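Local atomic coordinates of Lmo2470 protein (Listeria monocytogenes EGD-e, PDB entry 5HL3), a protein that interacts with the host protein afadin as an internalin with leucine-rich repeats, facilitates basement membrane crossing by Listeria, and binds calcium ions. Residues Leu244-Leu249 and Val262-Gly267; Pro285-Met290 and Thr315-Glu320; Val340-Asn345 and Cys352-Asn357. All blocks are in the same frame, centred on the assembly; numbering follows the deposited sequence.

Contact 1: Leu244-Leu249 and Val262-Gly267; sequences LDYNFL and VQSQNG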
loop_
_atom_site.group_PDB
_atom_site.type_symbol
_atom_site.label_atom_id
_atom_site.label_comp_id
_atom_site.label_asym_id
_atom_site.label_seq_id
_atom_site.Cartn_x
_atom_site.Cartn_y
_atom_site.Cartn_z
ATOM N N LEU A 244 9.659 -0.979 8.724
ATOM C CA LEU A 244 8.816 -1.313 9.881
ATOM C C LEU A 244 8.484 -0.051 10.666
ATOM O O LEU A 244 8.003 -0.143 11.812
ATOM C CB LEU A 244 9.526 -2.332 10.789
ATOM C CG LEU A 244 9.894 -3.640 10.102
ATOM C CD1 LEU A 244 10.628 -4.601 11.046
ATOM C CD2 LEU A 244 8.693 -4.344 9.489
ATOM N N ASP A 245 8.677 1.115 10.094
ATOM C CA ASP A 245 8.465 2.366 10.839
ATOM C C ASP A 245 7.022 2.465 11.312
ATOM O O ASP A 245 6.089 2.007 10.664
ATOM C CB ASP A 245 8.792 3.570 9.931
ATOM C CG ASP A 245 9.311 4.771 10.664
ATOM O OD1 ASP A 245 10.041 4.593 11.630
ATOM O OD2 ASP A 245 9.099 5.896 10.156
ATOM N N TYR A 246 6.816 3.072 12.473
ATOM C CA TYR A 246 5.461 3.302 12.976
ATOM C C TYR A 246 4.641 2.009 13.146
ATOM O O TYR A 246 3.473 1.906 12.772
ATOM C CB TYR A 246 4.729 4.399 12.184
ATOM C CG TYR A 246 5.229 5.786 12.474
ATOM C CD1 TYR A 246 4.953 6.390 13.705
ATOM C CD2 TYR A 246 5.993 6.493 11.557
ATOM C CE1 TYR A 246 5.408 7.664 14.013
ATOM C CE2 TYR A 246 6.447 7.787 11.866
ATOM C CZ TYR A 246 6.155 8.341 13.076
ATOM O OH TYR A 246 6.604 9.625 13.377
ATOM N N ASN A 247 5.269 1.039 13.787
ATOM C CA ASN A 247 4.592 -0.167 14.284
ATOM C C ASN A 247 4.801 -0.231 15.799
ATOM O O ASN A 247 5.159 0.796 16.402
ATOM C CB ASN A 247 5.049 -1.415 13.511
ATOM C CG ASN A 247 4.401 -1.494 12.145
ATOM O OD1 ASN A 247 3.272 -1.948 12.015
ATOM N ND2 ASN A 247 5.122 -1.070 11.117
ATOM N N PHE A 248 4.524 -1.390 16.395
ATOM C CA PHE A 248 4.477 -1.544 17.869
ATOM C C PHE A 248 5.329 -2.697 18.315
ATOM O O PHE A 248 4.993 -3.412 19.276
ATOM C CB PHE A 248 2.985 -1.691 18.286
ATOM C CG PHE A 248 2.144 -0.560 17.760
ATOM C CD1 PHE A 248 2.002 0.605 18.486
ATOM C CD2 PHE A 248 1.609 -0.615 16.472
ATOM C CE1 PHE A 248 1.314 1.688 17.971
ATOM C CE2 PHE A 248 0.937 0.475 15.949
ATOM C CZ PHE A 248 0.798 1.629 16.694
ATOM N N LEU A 249 6.474 -2.864 17.648
ATOM C CA LEU A 249 7.368 -3.962 17.974
ATOM C C LEU A 249 8.262 -3.633 19.157
ATOM O O LEU A 249 8.758 -2.508 19.299
ATOM C CB LEU A 249 8.266 -4.261 16.759
ATOM C CG LEU A 249 7.513 -4.750 15.516
ATOM C CD1 LEU A 249 8.485 -4.787 14.332
ATOM C CD2 LEU A 249 6.905 -6.130 15.744
ATOM N N VAL A 262 13.660 1.668 10.643
ATOM C CA VAL A 262 12.821 2.084 11.784
ATOM C C VAL A 262 13.470 3.299 12.394
ATOM O O VAL A 262 14.656 3.242 12.782
ATOM C CB VAL A 262 12.684 1.038 12.943
ATOM C CG1 VAL A 262 12.021 1.695 14.165
ATOM C CG2 VAL A 262 11.896 -0.167 12.512
ATOM N N GLN A 263 12.714 4.385 12.483
ATOM C CA GLN A 263 13.132 5.559 13.257
ATOM C C GLN A 263 12.144 5.890 14.373
ATOM O O GLN A 263 12.568 6.442 15.408
ATOM C CB GLN A 263 13.363 6.774 12.323
ATOM C CG GLN A 263 14.614 6.634 11.455
ATOM C CD GLN A 263 15.877 6.583 12.307
ATOM O OE1 GLN A 263 16.108 7.440 13.174
ATOM N NE2 GLN A 263 16.689 5.587 12.070
ATOM N N SER A 264 10.859 5.575 14.167
ATOM C CA SER A 264 9.825 5.727 15.189
ATOM C C SER A 264 9.123 4.406 15.433
ATOM O O SER A 264 8.940 3.586 14.513
ATOM C CB SER A 264 8.794 6.769 14.778
ATOM O OG SER A 264 9.372 8.060 14.781
ATOM N N GLN A 265 8.756 4.192 16.686
ATOM C CA GLN A 265 8.073 2.955 17.103
ATOM C C GLN A 265 7.456 3.200 18.452
ATOM O O GLN A 265 7.957 4.019 19.208
ATOM C CB GLN A 265 9.097 1.798 17.162
ATOM C CG GLN A 265 8.549 0.375 17.047
ATOM C CD GLN A 265 8.148 -0.112 15.653
ATOM O OE1 GLN A 265 7.634 -1.222 15.522
ATOM N NE2 GLN A 265 8.407 0.677 14.630
ATOM N N ASN A 266 6.386 2.508 18.745
ATOM C CA ASN A 266 5.731 2.599 20.032
ATOM C C ASN A 266 5.500 1.184 20.557
ATOM O O ASN A 266 5.742 0.184 19.859
ATOM C CB ASN A 266 4.452 3.410 19.922
ATOM C CG ASN A 266 4.707 4.839 19.531
ATOM O OD1 ASN A 266 4.907 5.161 18.364
ATOM N ND2 ASN A 266 4.777 5.711 20.517
ATOM N N GLY A 267 5.231 1.040 21.842
ATOM C CA GLY A 267 4.928 -0.270 22.339
ATOM C C GLY A 267 4.502 -0.266 23.771
ATOM O O GLY A 267 4.595 0.755 24.457
HETATM O O HOH W 1 4.324 3.541 16.161
#

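Contact 2: Pro285-Met290 and Thr315-Glu320; sequences PIYFQM and TTVNEE. With CA (calcium ion), chain G.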
loop_
_atom_site.group_PDB
_atom_site.type_symbol
_atom_site.label_atom_id
_atom_site.label_comp_id
_atom_site.label_asym_id
_atom_site.label_seq_id
_atom_site.Cartn_x
_atom_site.Cartn_y
_atom_site.Cartn_z
ATOM N N PRO A 285 14.355 -5.232 23.792
ATOM C CA PRO A 285 15.301 -5.742 22.813
ATOM C C PRO A 285 15.541 -4.805 21.633
ATOM O O PRO A 285 16.676 -4.676 21.174
ATOM C CB PRO A 285 14.704 -7.092 22.412
ATOM C CG PRO A 285 13.967 -7.537 23.653
ATOM C CD PRO A 285 13.342 -6.255 24.160
ATOM N N ILE A 286 14.492 -4.150 21.166
ATOM C CA ILE A 286 14.611 -3.235 20.028
ATOM C C ILE A 286 15.606 -2.117 20.274
ATOM O O ILE A 286 16.346 -1.726 19.343
ATOM C CB ILE A 286 13.225 -2.694 19.589
ATOM C CG1 ILE A 286 13.357 -1.839 18.314
ATOM C CG2 ILE A 286 12.526 -1.918 20.718
ATOM C CD1 ILE A 286 12.030 -1.454 17.682
ATOM N N TYR A 287 15.684 -1.591 21.493
ATOM C CA TYR A 287 16.655 -0.536 21.777
ATOM C C TYR A 287 18.057 -1.052 21.504
ATOM O O TYR A 287 18.875 -0.375 20.836
ATOM C CB TYR A 287 16.545 0.008 23.239
ATOM C CG TYR A 287 17.775 0.818 23.596
ATOM C CD1 TYR A 287 17.949 2.114 23.080
ATOM C CD2 TYR A 287 18.834 0.249 24.294
ATOM C CE1 TYR A 287 19.103 2.827 23.314
ATOM C CE2 TYR A 287 20.016 0.954 24.505
ATOM C CZ TYR A 287 20.136 2.244 24.022
ATOM O OH TYR A 287 21.320 2.946 24.258
ATOM N N PHE A 288 18.380 -2.215 22.071
ATOM C CA PHE A 288 19.723 -2.774 21.920
ATOM C C PHE A 288 20.073 -3.130 20.479
ATOM O O PHE A 288 21.202 -2.922 20.057
ATOM C CB PHE A 288 19.935 -3.923 22.908
ATOM C CG PHE A 288 19.860 -3.455 24.333
ATOM C CD1 PHE A 288 20.918 -2.779 24.911
ATOM C CD2 PHE A 288 18.678 -3.576 25.048
ATOM C CE1 PHE A 288 20.836 -2.296 26.210
ATOM C CE2 PHE A 288 18.568 -3.050 26.315
ATOM C CZ PHE A 288 19.649 -2.422 26.893
ATOM N N GLN A 289 19.097 -3.603 19.721
ATOM C CA GLN A 289 19.295 -3.881 18.300
ATOM C C GLN A 289 19.573 -2.602 17.519
ATOM O O GLN A 289 20.506 -2.562 16.682
ATOM C CB GLN A 289 18.077 -4.582 17.725
ATOM C CG GLN A 289 17.892 -6.004 18.203
ATOM C CD GLN A 289 16.567 -6.580 17.725
ATOM O OE1 GLN A 289 15.492 -6.033 18.033
ATOM N NE2 GLN A 289 16.633 -7.661 16.978
HETATM N N MSE A 290 18.769 -1.566 17.764
HETATM C CA MSE A 290 18.955 -0.289 17.070
HETATM C C MSE A 290 20.280 0.337 17.440
HETATM O O MSE A 290 20.976 0.905 16.599
HETATM C CB MSE A 290 17.766 0.662 17.328
HETATM C CG MSE A 290 16.533 0.122 16.608
HETATM SE SE MSE A 290 14.913 1.198 16.825
HETATM C CE MSE A 290 15.502 2.899 16.021
ATOM N N THR A 315 17.253 7.518 34.534
ATOM C CA THR A 315 17.134 6.327 33.723
ATOM C C THR A 315 18.531 5.917 33.301
ATOM O O THR A 315 19.292 6.758 32.840
ATOM C CB THR A 315 16.184 6.647 32.543
ATOM O OG1 THR A 315 14.889 6.995 33.089
ATOM C CG2 THR A 315 16.004 5.474 31.639
ATOM N N THR A 316 18.874 4.641 33.472
ATOM C CA THR A 316 20.197 4.130 33.124
ATOM C C THR A 316 20.098 2.889 32.258
ATOM O O THR A 316 19.237 2.048 32.462
ATOM C CB THR A 316 21.015 3.785 34.385
ATOM O OG1 THR A 316 20.246 2.934 35.241
ATOM C CG2 THR A 316 21.396 5.051 35.145
ATOM N N VAL A 317 21.004 2.790 31.292
ATOM C CA VAL A 317 21.083 1.654 30.397
ATOM C C VAL A 317 22.126 0.704 30.978
ATOM O O VAL A 317 23.258 1.131 31.272
ATOM C CB VAL A 317 21.550 2.073 29.001
ATOM C CG1 VAL A 317 21.703 0.854 28.106
ATOM C CG2 VAL A 317 20.586 3.080 28.389
ATOM N N ASN A 318 21.752 -0.561 31.128
ATOM C CA ASN A 318 22.613 -1.616 31.634
ATOM C C ASN A 318 23.042 -2.416 30.405
ATOM O O ASN A 318 22.342 -3.317 29.952
ATOM C CB ASN A 318 21.849 -2.460 32.664
ATOM C CG ASN A 318 21.105 -1.596 33.713
ATOM O OD1 ASN A 318 21.730 -0.770 34.407
ATOM N ND2 ASN A 318 19.767 -1.772 33.822
ATOM N N GLU A 319 24.202 -2.076 29.844
ATOM C CA GLU A 319 24.648 -2.700 28.589
ATOM C C GLU A 319 25.077 -4.160 28.682
ATOM O O GLU A 319 24.942 -4.885 27.702
ATOM C CB GLU A 319 25.731 -1.867 27.896
ATOM C CG GLU A 319 25.166 -0.884 26.881
ATOM C CD GLU A 319 24.492 -1.586 25.700
ATOM O OE1 GLU A 319 24.562 -2.838 25.612
ATOM O OE2 GLU A 319 23.901 -0.895 24.837
ATOM N N GLU A 320 25.575 -4.605 29.828
ATOM C CA GLU A 320 25.928 -6.040 29.946
ATOM C C GLU A 320 24.692 -6.945 29.868
ATOM O O GLU A 320 24.613 -7.831 29.010
ATOM C CB GLU A 320 26.763 -6.333 31.201
ATOM C CG GLU A 320 28.241 -5.968 31.080
ATOM C CD GLU A 320 29.063 -6.934 30.207
ATOM O OE1 GLU A 320 30.217 -7.261 30.603
ATOM O OE2 GLU A 320 28.579 -7.361 29.129
HETATM CA CA CA G . 24.781 -5.271 25.389
HETATM O O HOH W 2 23.651 1.759 25.068
HETATM O O HOH W 3 25.206 -7.422 26.059
HETATM O O HOH W 4 26.278 -6.219 23.402
HETATM O O HOH W 5 27.166 -4.711 25.674
HETATM O O HOH W 6 23.772 -4.708 23.383
#

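Contact 3: Val340-Asn345 and Cys352-Asn357; sequences VSYNHN and CSYDWN. With CA (calcium ion), chain H.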
loop_
_atom_site.group_PDB
_atom_site.type_symbol
_atom_site.label_atom_id
_atom_site.label_comp_id
_atom_site.label_asym_id
_atom_site.label_seq_id
_atom_site.Cartn_x
_atom_site.Cartn_y
_atom_site.Cartn_z
ATOM N N VAL A 340 9.512 4.896 28.729
ATOM C CA VAL A 340 10.918 5.035 28.356
ATOM C C VAL A 340 10.940 5.370 26.867
ATOM O O VAL A 340 10.291 4.699 26.046
ATOM C CB VAL A 340 11.736 3.765 28.642
ATOM C CG1 VAL A 340 13.067 3.739 27.887
ATOM C CG2 VAL A 340 12.042 3.679 30.111
ATOM N N SER A 341 11.685 6.411 26.540
ATOM C CA SER A 341 11.789 6.889 25.163
ATOM C C SER A 341 13.248 7.020 24.755
ATOM O O SER A 341 14.107 7.353 25.577
ATOM C CB SER A 341 11.060 8.217 25.011
ATOM O OG SER A 341 9.632 8.026 25.085
ATOM N N TYR A 342 13.517 6.786 23.476
ATOM C CA TYR A 342 14.853 6.938 22.933
ATOM C C TYR A 342 14.735 7.310 21.452
ATOM O O TYR A 342 13.639 7.361 20.870
ATOM C CB TYR A 342 15.682 5.667 23.165
ATOM C CG TYR A 342 15.232 4.482 22.371
ATOM C CD1 TYR A 342 14.245 3.594 22.858
ATOM C CD2 TYR A 342 15.744 4.256 21.087
ATOM C CE1 TYR A 342 13.840 2.525 22.104
ATOM C CE2 TYR A 342 15.339 3.179 20.349
ATOM C CZ TYR A 342 14.362 2.332 20.836
ATOM O OH TYR A 342 13.934 1.268 20.084
ATOM N N ASN A 343 15.894 7.565 20.841
ATOM C CA ASN A 343 15.942 8.005 19.424
ATOM C C ASN A 343 15.097 9.248 19.205
ATOM O O ASN A 343 14.466 9.428 18.177
ATOM C CB ASN A 343 15.562 6.878 18.421
ATOM C CG ASN A 343 16.225 7.074 17.089
ATOM O OD1 ASN A 343 17.351 7.521 17.061
ATOM N ND2 ASN A 343 15.531 6.778 15.989
ATOM N N HIS A 344 15.095 10.137 20.190
ATOM C CA HIS A 344 14.387 11.386 20.028
ATOM C C HIS A 344 14.982 12.182 18.857
ATOM O O HIS A 344 16.200 12.391 18.785
ATOM C CB HIS A 344 14.549 12.273 21.263
ATOM C CG HIS A 344 13.943 11.719 22.509
ATOM N ND1 HIS A 344 12.633 11.943 22.855
ATOM C CD2 HIS A 344 14.492 11.027 23.532
ATOM C CE1 HIS A 344 12.392 11.405 24.036
ATOM N NE2 HIS A 344 13.507 10.833 24.464
ATOM N N ASN A 345 14.113 12.615 17.963
ATOM C CA ASN A 345 14.510 13.440 16.826
ATOM C C ASN A 345 13.594 14.640 16.835
ATOM O O ASN A 345 12.482 14.623 16.291
ATOM C CB ASN A 345 14.424 12.675 15.514
ATOM C CG ASN A 345 15.099 13.419 14.376
ATOM O OD1 ASN A 345 15.165 14.645 14.387
ATOM N ND2 ASN A 345 15.601 12.691 13.405
ATOM N N CYS A 352 11.119 6.726 19.599
ATOM C CA CYS A 352 10.766 5.367 19.978
ATOM C C CYS A 352 10.335 5.413 21.440
ATOM O O CYS A 352 11.119 5.819 22.287
ATOM C CB CYS A 352 11.928 4.404 19.756
ATOM S SG CYS A 352 12.333 4.120 18.011
ATOM N N SER A 353 9.083 5.051 21.733
ATOM C CA SER A 353 8.512 5.256 23.077
ATOM C C SER A 353 7.718 4.056 23.530
ATOM O O SER A 353 6.874 3.551 22.801
ATOM C CB SER A 353 7.577 6.473 23.029
ATOM O OG SER A 353 6.869 6.645 24.257
ATOM N N TYR A 354 8.016 3.587 24.740
ATOM C CA TYR A 354 7.446 2.362 25.307
ATOM C C TYR A 354 6.843 2.647 26.663
ATOM O O TYR A 354 7.522 3.165 27.540
ATOM C CB TYR A 354 8.517 1.257 25.370
ATOM C CG TYR A 354 8.909 0.850 23.973
ATOM C CD1 TYR A 354 9.854 1.570 23.251
ATOM C CD2 TYR A 354 8.215 -0.163 23.327
ATOM C CE1 TYR A 354 10.125 1.241 21.932
ATOM C CE2 TYR A 354 8.509 -0.512 22.018
ATOM C CZ TYR A 354 9.433 0.213 21.325
ATOM O OH TYR A 354 9.695 -0.074 19.980
ATOM N N ASP A 355 5.609 2.201 26.851
ATOM C CA ASP A 355 4.835 2.480 28.050
ATOM C C ASP A 355 4.565 1.212 28.841
ATOM O O ASP A 355 4.409 0.145 28.246
ATOM C CB ASP A 355 3.467 3.018 27.649
ATOM C CG ASP A 355 3.524 4.260 26.832
ATOM O OD1 ASP A 355 4.584 4.892 26.694
ATOM O OD2 ASP A 355 2.448 4.606 26.330
ATOM N N TRP A 356 4.382 1.338 30.155
ATOM C CA TRP A 356 3.912 0.201 30.966
ATOM C C TRP A 356 3.353 0.723 32.260
ATOM O O TRP A 356 3.626 1.847 32.661
ATOM C CB TRP A 356 5.009 -0.865 31.187
ATOM C CG TRP A 356 6.117 -0.501 32.150
ATOM C CD1 TRP A 356 6.264 -0.963 33.426
ATOM C CD2 TRP A 356 7.265 0.337 31.901
ATOM N NE1 TRP A 356 7.402 -0.454 33.994
ATOM C CE2 TRP A 356 8.028 0.349 33.077
ATOM C CE3 TRP A 356 7.701 1.091 30.816
ATOM C CZ2 TRP A 356 9.193 1.076 33.199
ATOM C CZ3 TRP A 356 8.885 1.809 30.946
ATOM C CH2 TRP A 356 9.597 1.809 32.139
ATOM N N ASN A 357 2.562 -0.117 32.898
ATOM C CA ASN A 357 1.930 0.218 34.182
ATOM C C ASN A 357 2.655 -0.429 35.335
ATOM O O ASN A 357 3.050 -1.590 35.272
ATOM C CB ASN A 357 0.457 -0.224 34.189
ATOM C CG ASN A 357 -0.405 0.570 33.236
ATOM O OD1 ASN A 357 -0.065 1.701 32.869
ATOM N ND2 ASN A 357 -1.517 -0.023 32.796
HETATM CA CA CA H . 4.742 6.789 25.328
HETATM O O HOH W 7 4.463 5.207 23.432
HETATM O O HOH W 8 2.392 6.916 24.812
HETATM O O HOH W 9 4.808 8.785 24.181
HETATM O O HOH W 10 3.718 8.133 27.075
#

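Contact 1: Leu244-Leu249 and Val262-Gly267
The carboxylate of Asp245 and the side-chain amide of Gln265 carry most of the polar joining here, each reaching across to the backbone of the other segment. Asp245 OD1 accepts two backbone N-H groups in succession, from Gln263 N at 2.8 Å and, almost straight (178°), from Ser264 N at 2.8 Å. Both approach on the syn side of the carboxylate, somewhat out of its plane. Gln265 works in the reverse direction. Its CG stands anti to the backbone N (chi1 -157°) and the chain bends at chi2, which lays the amide alongside the turn at Asn247. There Gln265 NE2 donates to Leu244 O at 3.0 Å, and Leu249 N meets a lone pair of Gln265 OE1 at 2.9 Å. The second N-H of the same amide goes to Ser264 O, so three bonds fix its rotation. Leu244 O is also gripped by Asn247 ND2, which arrives on the opposite face of the carbonyl plane; Leu221 O is another partner of that nitrogen. Backbone bonds from Tyr246 N to Ser264 O and from Asn266 N to Asn247 O continue the join, and a water links Asn247 O with Asn266 OD1.

Side-chain packing adds to these bonds. Ser264 CB sits over one face of the Tyr246 ring, 3.7 Å from its centroid, in a CH-pi contact, while Ser264 OG binds Val351 N. Beside Asp245, Leu244 CB touches Val262 CG2 at 3.6 Å. Tyr246 also stacks with the ring of His223. The arrangement is that of a leucine-rich-repeat solenoid at its C-terminal end, where the turn following strand 241-243 is joined to the start of strand 265-274, an outermost strand of the C-terminal mixed sheet.

Contact 2: Pro285-Met290 and Thr315-Glu320
Phe288 reaches from helix 285-290 to the carboxylate of Glu319 and the side chain of Val317. Its CB points toward the strand, and with CG anti to the carbonyl carbon (chi1 -63°) the ring extends to the turn that follows Asn318. Along the leading rim, in the conformer described, one of two modelled for Glu319, Phe288 CD1 comes 3.5 Å from Glu319 OE2, and CE1 lies almost as close to the same oxygen. The carboxylate stands at the ring edge with its plane 90° to the ring, a placement in which the slightly positive C-H rim would suit a negative oxygen. The same CE1 meets Val317 CG1 at 3.8 Å, and CZ, the tip, approaches this methyl. One face of the Phe288 ring is covered by Tyr287 CD2, over its centre.

Tyr287 adds a second touch, its CE2 lying 4.0 Å from Val317 CG1. In the same Glu319 conformer a water bridges Tyr287 OH and Glu319 OE2, 2.7 Å from each oxygen. The other carboxylate oxygen, Glu319 OE1, binds the calcium ion at 2.5 Å, and Glu319 O binds it at 2.4 Å; four waters and Asn322 complete the site. Phe288 thus borders a metal ligand without contributing one.

The axes of helix 285-290 and strand 315-318 pass 11.3 Å apart, so long side chains span the gap. Tyr287 also meets Tyr342 of strand 334-345 edge-to-face, while Ile286 touches Tyr354 of strand 350-360.

Contact 3: Val340-Asn345 and Cys352-Asn357
Val340 and Tyr342 pair with Tyr354 and Cys352 as hydrogen-bonded pairs of an antiparallel beta hairpin, formed by strands 334-345 and 350-360 of the C-terminal domain's mixed sheet. Four backbone bonds join them, among them Tyr354 N to Val340 O at 2.8 Å.

The side chains of these four residues lie on the tightly packed face of the sheet. Tyr342 CG stands between the backbone N and the carbonyl carbon (chi1 69°), which lays the ring beneath its partner: Cys352 CB sits over the ring face, 3.5 Å from the centroid, with SG beside it in an oblique sulfur-aromatic contact. Tyr342 CE1 touches Tyr354 CE1 at 3.9 Å, and Val340 CG2 meets the in-plane edge of the Trp356 indole. Tyr342 OH is buried with no hydrogen-bond partner, whereas Tyr354 OH hydrogen-bonds to Leu249 O.

The opposite face, with Ser341 and Ser353, is polar and hydrated. Four waters surround a calcium ion held by Ser353, Asp355 and Asp339. Ser341 OG, which binds Asp339 OD1, also accepts a weak bond of 3.2 Å from Ser353 OG; that same Ser353 OG coordinates the calcium at 2.4 Å.

In the fold
The three contacts follow one another along the chain, and all reach the mixed sheet of the C-terminal domain. Contact 1 joins the last turns of the leucine-rich repeats to strand 265-274, an outermost strand whose neighbour, 350-360, belongs to contact 3; their centres are about 10 Å apart. Gln263 OE1 and Asn343 ND2, 2.9 Å apart in a probable hydrogen bond, link the two. Contact 2 lies about 12 Å from contact 3 and about 16 Å from contact 1, centre to centre. Helix 285-292, which carries one side of contact 2, packs against the other two through Ile286 and Met290. Contact 1 thus couples the repeat end to the C-terminal domain, while contacts 2 and 3 lie within that domain, each with a calcium site.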